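Local coordinates for protein putative rRNA methyltransferase (Sorangium cellulosum, PDB 4RWZ) that probably methylates 16S rRNA in the 30S ribosomal subunit, a modification that confers resistance to aminoglycoside antibiotics, at residues 10-18 with 91-99; 32-40 with 60-68. All coordinates share one frame; numbering follows the deposited sequence.

In the fold
Both contacts lie toward the 80-84 edge of a Rossmann-like methyltransferase sheet, contact 1 where strand 98-104 begins and contact 2 where strand 26-31 ends, and they illustrate how such a sheet is covered. Contact 1 presses on strands 49-55 and 80-84 through Tyr50, Ile52 and Leu81, while contact 2 meets the same strands through Cys51 and Phe82. Their centres are 18 Å apart and their nearest atoms about 9 Å. The N-terminal hairpin reaches both: Met1 bonds Glu93 in contact 1, and the turn residue Gly6 bonds Ser65 of contact 2. Contact 2 includes the glycine-rich loop after strand 26-31, which in this fold commonly lines the S-adenosylmethionine pocket.

Contact 1 (10-18 with 91-99); sequences VTWTRADLE and PEELAGLAH
A single arginine nitrogen, NH1 of Arg14, grips two backbone carbonyls two residues apart in 91-99. The bond from Arg14 NH1 to Ala95 O is 3.2 Å long and nearly straight (167° at the hydrogen); it lies in the guanidinium plane and uses a carbonyl lone pair. The bond from Arg14 NH1 to Glu93 O is shorter, 2.9 Å, but more bent, with the donor above the carbonyl plane. Two things hold the guanidinium in this pose. On its own helix, Arg14 NE forms a salt bridge of 2.9 Å to Glu18 OE2. From 91-99, Leu97 CD2 rests over one face, 3.6 Å from Arg14 NH2. A bend at chi2 (83°) turns the arginine chain across the 3-10 turn, while its CB packs against Glu93 CG at 3.9 Å. Beneath this polar layer Leu17 and Leu97 meet tip to tip, CD2 to CD1 at 3.6 Å, and the same Leu17 methyl lies near Leu94 CD2. The helix that presents Arg14 and Leu17 begins with a capping box, in which Thr13 and Asp16 exchange backbone-to-side-chain bonds. Glu93 OE2 turns to the N-terminal amine of Met1. In the fold, the contact ties the first turn of helix 14-21 to the loop entering strand 98-104, with Leu17 resting on Leu81 of strand 80-84 and Tyr50 of strand 49-55, and Leu94 on Ile52.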
# COMPACT_ATOMS: atom_id res chain seq x y z
N VAL A 10 5.25 -18.54 -4.27
CA VAL A 10 6.02 -19.27 -3.29
C VAL A 10 5.54 -18.84 -1.89
O VAL A 10 5.07 -17.72 -1.73
CB VAL A 10 7.51 -18.98 -3.49
CG1 VAL A 10 8.35 -19.54 -2.38
CG2 VAL A 10 7.97 -19.58 -4.85
N THR A 11 5.65 -19.72 -0.90
CA THR A 11 5.19 -19.36 0.45
C THR A 11 6.41 -18.93 1.28
O THR A 11 7.43 -19.60 1.27
CB THR A 11 4.43 -20.53 1.12
OG1 THR A 11 3.26 -20.85 0.34
CG2 THR A 11 3.97 -20.13 2.52
N TRP A 12 6.32 -17.79 1.97
CA TRP A 12 7.39 -17.32 2.86
C TRP A 12 6.86 -17.30 4.27
O TRP A 12 5.65 -17.18 4.44
CB TRP A 12 7.83 -15.88 2.54
CG TRP A 12 8.75 -15.74 1.37
CD1 TRP A 12 8.86 -16.58 0.30
CD2 TRP A 12 9.69 -14.69 1.17
NE1 TRP A 12 9.82 -16.09 -0.57
CE2 TRP A 12 10.35 -14.94 -0.05
CE3 TRP A 12 10.05 -13.56 1.91
CZ2 TRP A 12 11.33 -14.10 -0.56
CZ3 TRP A 12 11.02 -12.71 1.40
CH2 TRP A 12 11.65 -12.99 0.18
N THR A 13 7.76 -17.41 5.25
CA THR A 13 7.42 -17.23 6.67
C THR A 13 7.90 -15.86 7.09
O THR A 13 8.61 -15.19 6.34
CB THR A 13 8.11 -18.27 7.58
OG1 THR A 13 9.53 -18.14 7.46
CG2 THR A 13 7.72 -19.68 7.19
N ARG A 14 7.54 -15.43 8.30
CA ARG A 14 7.99 -14.14 8.81
C ARG A 14 9.51 -14.16 8.96
O ARG A 14 10.18 -13.15 8.67
CB ARG A 14 7.25 -13.80 10.13
CG ARG A 14 7.80 -12.61 10.96
CD ARG A 14 7.30 -11.23 10.48
NE ARG A 14 7.82 -10.17 11.36
CZ ARG A 14 7.24 -8.99 11.56
NH1 ARG A 14 6.11 -8.66 10.93
NH2 ARG A 14 7.82 -8.11 12.40
N ALA A 15 10.07 -15.32 9.32
CA ALA A 15 11.52 -15.46 9.47
C ALA A 15 12.25 -15.32 8.13
O ALA A 15 13.33 -14.74 8.08
CB ALA A 15 11.89 -16.81 10.15
N ASP A 16 11.64 -15.84 7.06
CA ASP A 16 12.15 -15.64 5.70
C ASP A 16 12.19 -14.16 5.36
O ASP A 16 13.19 -13.65 4.85
CB ASP A 16 11.21 -16.30 4.69
CG ASP A 16 11.24 -17.80 4.74
OD1 ASP A 16 12.25 -18.35 5.25
OD2 ASP A 16 10.25 -18.43 4.30
N LEU A 17 11.10 -13.47 5.66
CA LEU A 17 10.99 -12.06 5.37
C LEU A 17 12.00 -11.30 6.21
O LEU A 17 12.77 -10.47 5.69
CB LEU A 17 9.56 -11.55 5.64
CG LEU A 17 9.33 -10.05 5.41
CD1 LEU A 17 9.73 -9.66 3.96
CD2 LEU A 17 7.89 -9.64 5.70
N GLU A 18 12.07 -11.62 7.50
CA GLU A 18 13.02 -10.94 8.38
C GLU A 18 14.47 -11.11 7.94
O GLU A 18 15.30 -10.23 8.14
CB GLU A 18 12.83 -11.36 9.84
CG GLU A 18 11.64 -10.69 10.49
CD GLU A 18 11.31 -11.25 11.87
OE1 GLU A 18 11.99 -12.22 12.29
OE2 GLU A 18 10.38 -10.72 12.52
N PRO A 91 -1.27 -10.20 4.55
CA PRO A 91 -0.53 -11.20 5.34
C PRO A 91 -0.08 -10.66 6.69
O PRO A 91 0.35 -9.51 6.79
CB PRO A 91 0.71 -11.53 4.46
CG PRO A 91 0.63 -10.68 3.26
CD PRO A 91 -0.48 -9.69 3.41
N GLU A 92 -0.23 -11.46 7.75
CA GLU A 92 0.21 -11.04 9.08
C GLU A 92 1.70 -10.80 9.14
O GLU A 92 2.16 -10.00 9.97
CB GLU A 92 -0.23 -12.07 10.14
CG GLU A 92 0.40 -13.41 9.90
CD GLU A 92 -0.07 -14.49 10.86
OE1 GLU A 92 -1.02 -14.23 11.64
OE2 GLU A 92 0.52 -15.60 10.82
N GLU A 93 2.47 -11.45 8.25
CA GLU A 93 3.91 -11.25 8.20
C GLU A 93 4.30 -9.78 7.94
O GLU A 93 5.42 -9.36 8.21
CB GLU A 93 4.54 -12.11 7.11
CG GLU A 93 4.46 -13.62 7.38
CD GLU A 93 3.17 -14.24 6.91
OE1 GLU A 93 2.20 -13.51 6.63
OE2 GLU A 93 3.12 -15.49 6.80
N LEU A 94 3.38 -9.01 7.36
CA LEU A 94 3.71 -7.59 7.05
C LEU A 94 3.30 -6.67 8.18
O LEU A 94 3.58 -5.47 8.15
CB LEU A 94 3.02 -7.13 5.77
CG LEU A 94 3.37 -7.90 4.51
CD1 LEU A 94 2.55 -7.32 3.36
CD2 LEU A 94 4.87 -7.78 4.24
N ALA A 95 2.68 -7.21 9.21
CA ALA A 95 2.20 -6.34 10.29
C ALA A 95 3.26 -5.49 10.94
O ALA A 95 4.33 -5.99 11.27
CB ALA A 95 1.45 -7.17 11.38
N GLY A 96 2.96 -4.19 11.11
CA GLY A 96 3.83 -3.28 11.81
C GLY A 96 5.15 -2.99 11.12
O GLY A 96 6.02 -2.42 11.74
N LEU A 97 5.31 -3.32 9.83
CA LEU A 97 6.61 -3.11 9.20
C LEU A 97 6.85 -1.78 8.51
O LEU A 97 8.01 -1.33 8.44
CB LEU A 97 6.90 -4.20 8.15
CG LEU A 97 7.10 -5.64 8.59
CD1 LEU A 97 7.47 -6.43 7.31
CD2 LEU A 97 8.16 -5.77 9.66
N ALA A 98 5.81 -1.15 7.94
CA ALA A 98 6.08 -0.08 6.94
C ALA A 98 6.43 1.24 7.60
O ALA A 98 5.72 1.69 8.49
CB ALA A 98 4.86 0.14 5.97
N HIS A 99 7.53 1.85 7.16
CA HIS A 99 7.77 3.28 7.45
C HIS A 99 6.90 4.12 6.55
O HIS A 99 6.47 5.21 6.94
CB HIS A 99 9.23 3.66 7.17
CG HIS A 99 10.19 3.04 8.11
ND1 HIS A 99 10.66 1.75 7.96
CD2 HIS A 99 10.78 3.53 9.23
CE1 HIS A 99 11.50 1.47 8.94
NE2 HIS A 99 11.58 2.53 9.73

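Contact 2 (32-40 with 60-68); sequences GTGDGRFVY and RMREVSWRA
Glu63 OE2 is held by two arginines, one from each side of the contact: Arg67 NH2, one helical turn on, donates a bond of 2.6 Å in its guanidinium plane to the anti lone pair, and Arg37 NH2 adds a looser salt bridge of 3.5 Å. The contact packs the glycine-rich loop and following helix 37-45 of a Rossmann-like methyltransferase against helix 62-68. Asp35 extends the salt-bridge network through a long link to Arg37, a matter of charge only, with no N-H aimed at the oxygen; Asp35 OD1 also accepts from Arg37 N in an Asx turn. With CG anti to its backbone nitrogen (chi1 -172°), Tyr40 lays its ring across Arg67, whose CD sits over the face, 4.1 Å from the centroid, in a CH-pi contact; Ala68 CB lies at the ring's edge. Tyr40 CB packs 3.7 Å from Val64 CG2, and the hydroxyl bonds Gly75 O. Nearer the loop, the side chains of Thr33 and Met61 cross at about a right angle, CG2 of Thr33 3.7 Å from SD of Met61. A water joins the two backbones, accepting from Val64 N and lying 2.7 Å from Asp35 O. Beside it, Asp35 CA directs its hydrogen almost straight at Arg60 O, 3.4 Å away.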
# COMPACT_ATOMS: atom_id res chain seq x y z
N GLY A 32 -1.93 -2.52 -3.68
CA GLY A 32 -2.59 -2.43 -4.97
C GLY A 32 -1.58 -1.99 -6.01
O GLY A 32 -1.82 -1.08 -6.81
N THR A 33 -0.45 -2.67 -6.04
CA THR A 33 0.68 -2.14 -6.85
C THR A 33 0.50 -2.39 -8.37
O THR A 33 1.28 -1.87 -9.21
CB THR A 33 1.97 -2.79 -6.31
OG1 THR A 33 3.11 -2.09 -6.79
CG2 THR A 33 2.07 -4.22 -6.84
N GLY A 34 -0.50 -3.18 -8.76
CA GLY A 34 -0.70 -3.42 -10.18
C GLY A 34 0.47 -4.13 -10.84
O GLY A 34 0.90 -5.19 -10.39
N ASP A 35 1.05 -3.54 -11.85
CA ASP A 35 2.25 -4.14 -12.50
C ASP A 35 3.52 -4.03 -11.67
O ASP A 35 4.55 -4.64 -12.01
CB ASP A 35 2.47 -3.66 -13.94
CG ASP A 35 2.83 -2.18 -14.07
OD1 ASP A 35 3.13 -1.50 -13.06
OD2 ASP A 35 2.90 -1.75 -15.28
N GLY A 36 3.43 -3.24 -10.59
CA GLY A 36 4.53 -3.16 -9.62
C GLY A 36 5.69 -2.27 -9.98
O GLY A 36 6.75 -2.28 -9.32
N ARG A 37 5.55 -1.54 -11.07
CA ARG A 37 6.66 -0.73 -11.55
C ARG A 37 7.02 0.38 -10.57
O ARG A 37 8.21 0.73 -10.46
CB ARG A 37 6.36 -0.16 -12.94
CG ARG A 37 6.48 -1.24 -14.00
CD ARG A 37 6.27 -0.67 -15.40
NE ARG A 37 6.37 -1.82 -16.34
CZ ARG A 37 6.43 -1.67 -17.67
NH1 ARG A 37 6.41 -0.45 -18.19
NH2 ARG A 37 6.52 -2.73 -18.45
N PHE A 38 6.02 0.85 -9.80
CA PHE A 38 6.37 1.88 -8.80
C PHE A 38 7.38 1.32 -7.78
O PHE A 38 8.30 2.00 -7.30
CB PHE A 38 5.10 2.33 -8.08
CG PHE A 38 5.37 3.24 -6.88
CD1 PHE A 38 5.78 4.55 -7.06
CD2 PHE A 38 5.27 2.74 -5.60
CE1 PHE A 38 6.03 5.37 -5.92
CE2 PHE A 38 5.50 3.53 -4.47
CZ PHE A 38 5.87 4.84 -4.65
N VAL A 39 7.18 0.05 -7.44
CA VAL A 39 8.05 -0.62 -6.46
C VAL A 39 9.40 -0.91 -7.04
O VAL A 39 10.44 -0.71 -6.37
CB VAL A 39 7.37 -1.89 -5.88
CG1 VAL A 39 8.33 -2.80 -5.14
CG2 VAL A 39 6.20 -1.46 -4.94
N TYR A 40 9.44 -1.38 -8.28
CA TYR A 40 10.73 -1.54 -8.92
C TYR A 40 11.58 -0.25 -8.97
O TYR A 40 12.77 -0.24 -8.63
CB TYR A 40 10.53 -2.09 -10.35
CG TYR A 40 11.85 -2.46 -11.01
CD1 TYR A 40 12.46 -3.71 -10.80
CD2 TYR A 40 12.49 -1.57 -11.84
CE1 TYR A 40 13.67 -4.05 -11.40
CE2 TYR A 40 13.73 -1.91 -12.46
CZ TYR A 40 14.29 -3.15 -12.23
OH TYR A 40 15.51 -3.44 -12.83
N ARG A 60 -0.48 -10.04 -12.36
CA ARG A 60 -0.15 -8.67 -12.73
C ARG A 60 1.31 -8.36 -12.45
O ARG A 60 1.88 -7.45 -13.08
CB ARG A 60 -0.99 -7.64 -11.89
CG ARG A 60 -2.48 -7.65 -12.31
CD ARG A 60 -3.29 -6.59 -11.52
NE ARG A 60 -4.73 -6.64 -11.89
CZ ARG A 60 -5.74 -6.75 -11.01
NH1 ARG A 60 -5.49 -6.94 -9.73
NH2 ARG A 60 -7.00 -6.78 -11.44
N MET A 61 1.87 -9.05 -11.45
CA MET A 61 3.26 -8.78 -10.97
C MET A 61 4.25 -9.79 -11.57
O MET A 61 5.41 -9.79 -11.19
CB MET A 61 3.32 -8.87 -9.44
CG MET A 61 2.42 -7.85 -8.79
SD MET A 61 2.42 -7.93 -6.98
CE MET A 61 1.61 -9.53 -6.77
N ARG A 62 3.80 -10.63 -12.48
CA ARG A 62 4.68 -11.70 -13.02
C ARG A 62 5.96 -11.09 -13.58
O ARG A 62 7.08 -11.52 -13.27
CB ARG A 62 3.97 -12.46 -14.13
CG ARG A 62 4.93 -13.46 -14.83
CD ARG A 62 4.42 -13.90 -16.21
NE ARG A 62 4.36 -12.78 -17.16
CZ ARG A 62 5.43 -12.18 -17.71
NH1 ARG A 62 6.69 -12.57 -17.41
NH2 ARG A 62 5.25 -11.18 -18.55
N GLU A 63 5.78 -10.09 -14.42
CA GLU A 63 6.91 -9.54 -15.16
C GLU A 63 7.93 -8.85 -14.27
O GLU A 63 9.19 -9.08 -14.34
CB GLU A 63 6.42 -8.57 -16.24
CG GLU A 63 7.60 -7.83 -16.89
CD GLU A 63 7.16 -6.78 -17.95
OE1 GLU A 63 5.99 -6.79 -18.40
OE2 GLU A 63 8.00 -5.94 -18.29
N VAL A 64 7.43 -7.92 -13.47
CA VAL A 64 8.31 -7.19 -12.59
C VAL A 64 8.97 -8.07 -11.55
O VAL A 64 10.12 -7.83 -11.20
CB VAL A 64 7.58 -6.00 -11.85
CG1 VAL A 64 6.59 -6.53 -10.82
CG2 VAL A 64 8.60 -5.13 -11.14
N SER A 65 8.22 -9.08 -11.03
CA SER A 65 8.81 -9.92 -9.97
C SER A 65 9.92 -10.84 -10.57
O SER A 65 10.91 -11.09 -9.91
CB SER A 65 7.75 -10.76 -9.22
OG SER A 65 7.11 -11.70 -10.07
N TRP A 66 9.77 -11.28 -11.81
CA TRP A 66 10.81 -12.02 -12.51
C TRP A 66 12.04 -11.13 -12.68
O TRP A 66 13.16 -11.51 -12.34
CB TRP A 66 10.34 -12.48 -13.88
CG TRP A 66 11.42 -13.25 -14.60
CD1 TRP A 66 12.20 -12.83 -15.67
CD2 TRP A 66 11.88 -14.55 -14.25
NE1 TRP A 66 13.08 -13.85 -16.02
CE2 TRP A 66 12.90 -14.91 -15.16
CE3 TRP A 66 11.48 -15.48 -13.28
CZ2 TRP A 66 13.55 -16.17 -15.10
CZ3 TRP A 66 12.13 -16.72 -13.21
CH2 TRP A 66 13.13 -17.06 -14.13
N ARG A 67 11.80 -9.93 -13.20
CA ARG A 67 12.89 -9.02 -13.48
C ARG A 67 13.67 -8.72 -12.21
O ARG A 67 14.92 -8.76 -12.16
CB ARG A 67 12.32 -7.75 -14.12
CG ARG A 67 13.35 -6.62 -14.21
CD ARG A 67 12.66 -5.37 -14.78
NE ARG A 67 12.16 -5.74 -16.09
CZ ARG A 67 10.89 -5.60 -16.49
NH1 ARG A 67 9.99 -5.01 -15.72
NH2 ARG A 67 10.57 -6.01 -17.70
N ALA A 68 12.94 -8.43 -11.15
CA ALA A 68 13.55 -8.00 -9.90
C ALA A 68 14.32 -9.12 -9.20
O ALA A 68 15.16 -8.82 -8.37
CB ALA A 68 12.50 -7.40 -8.96
O HOH W 1 4.70 -6.75 -13.74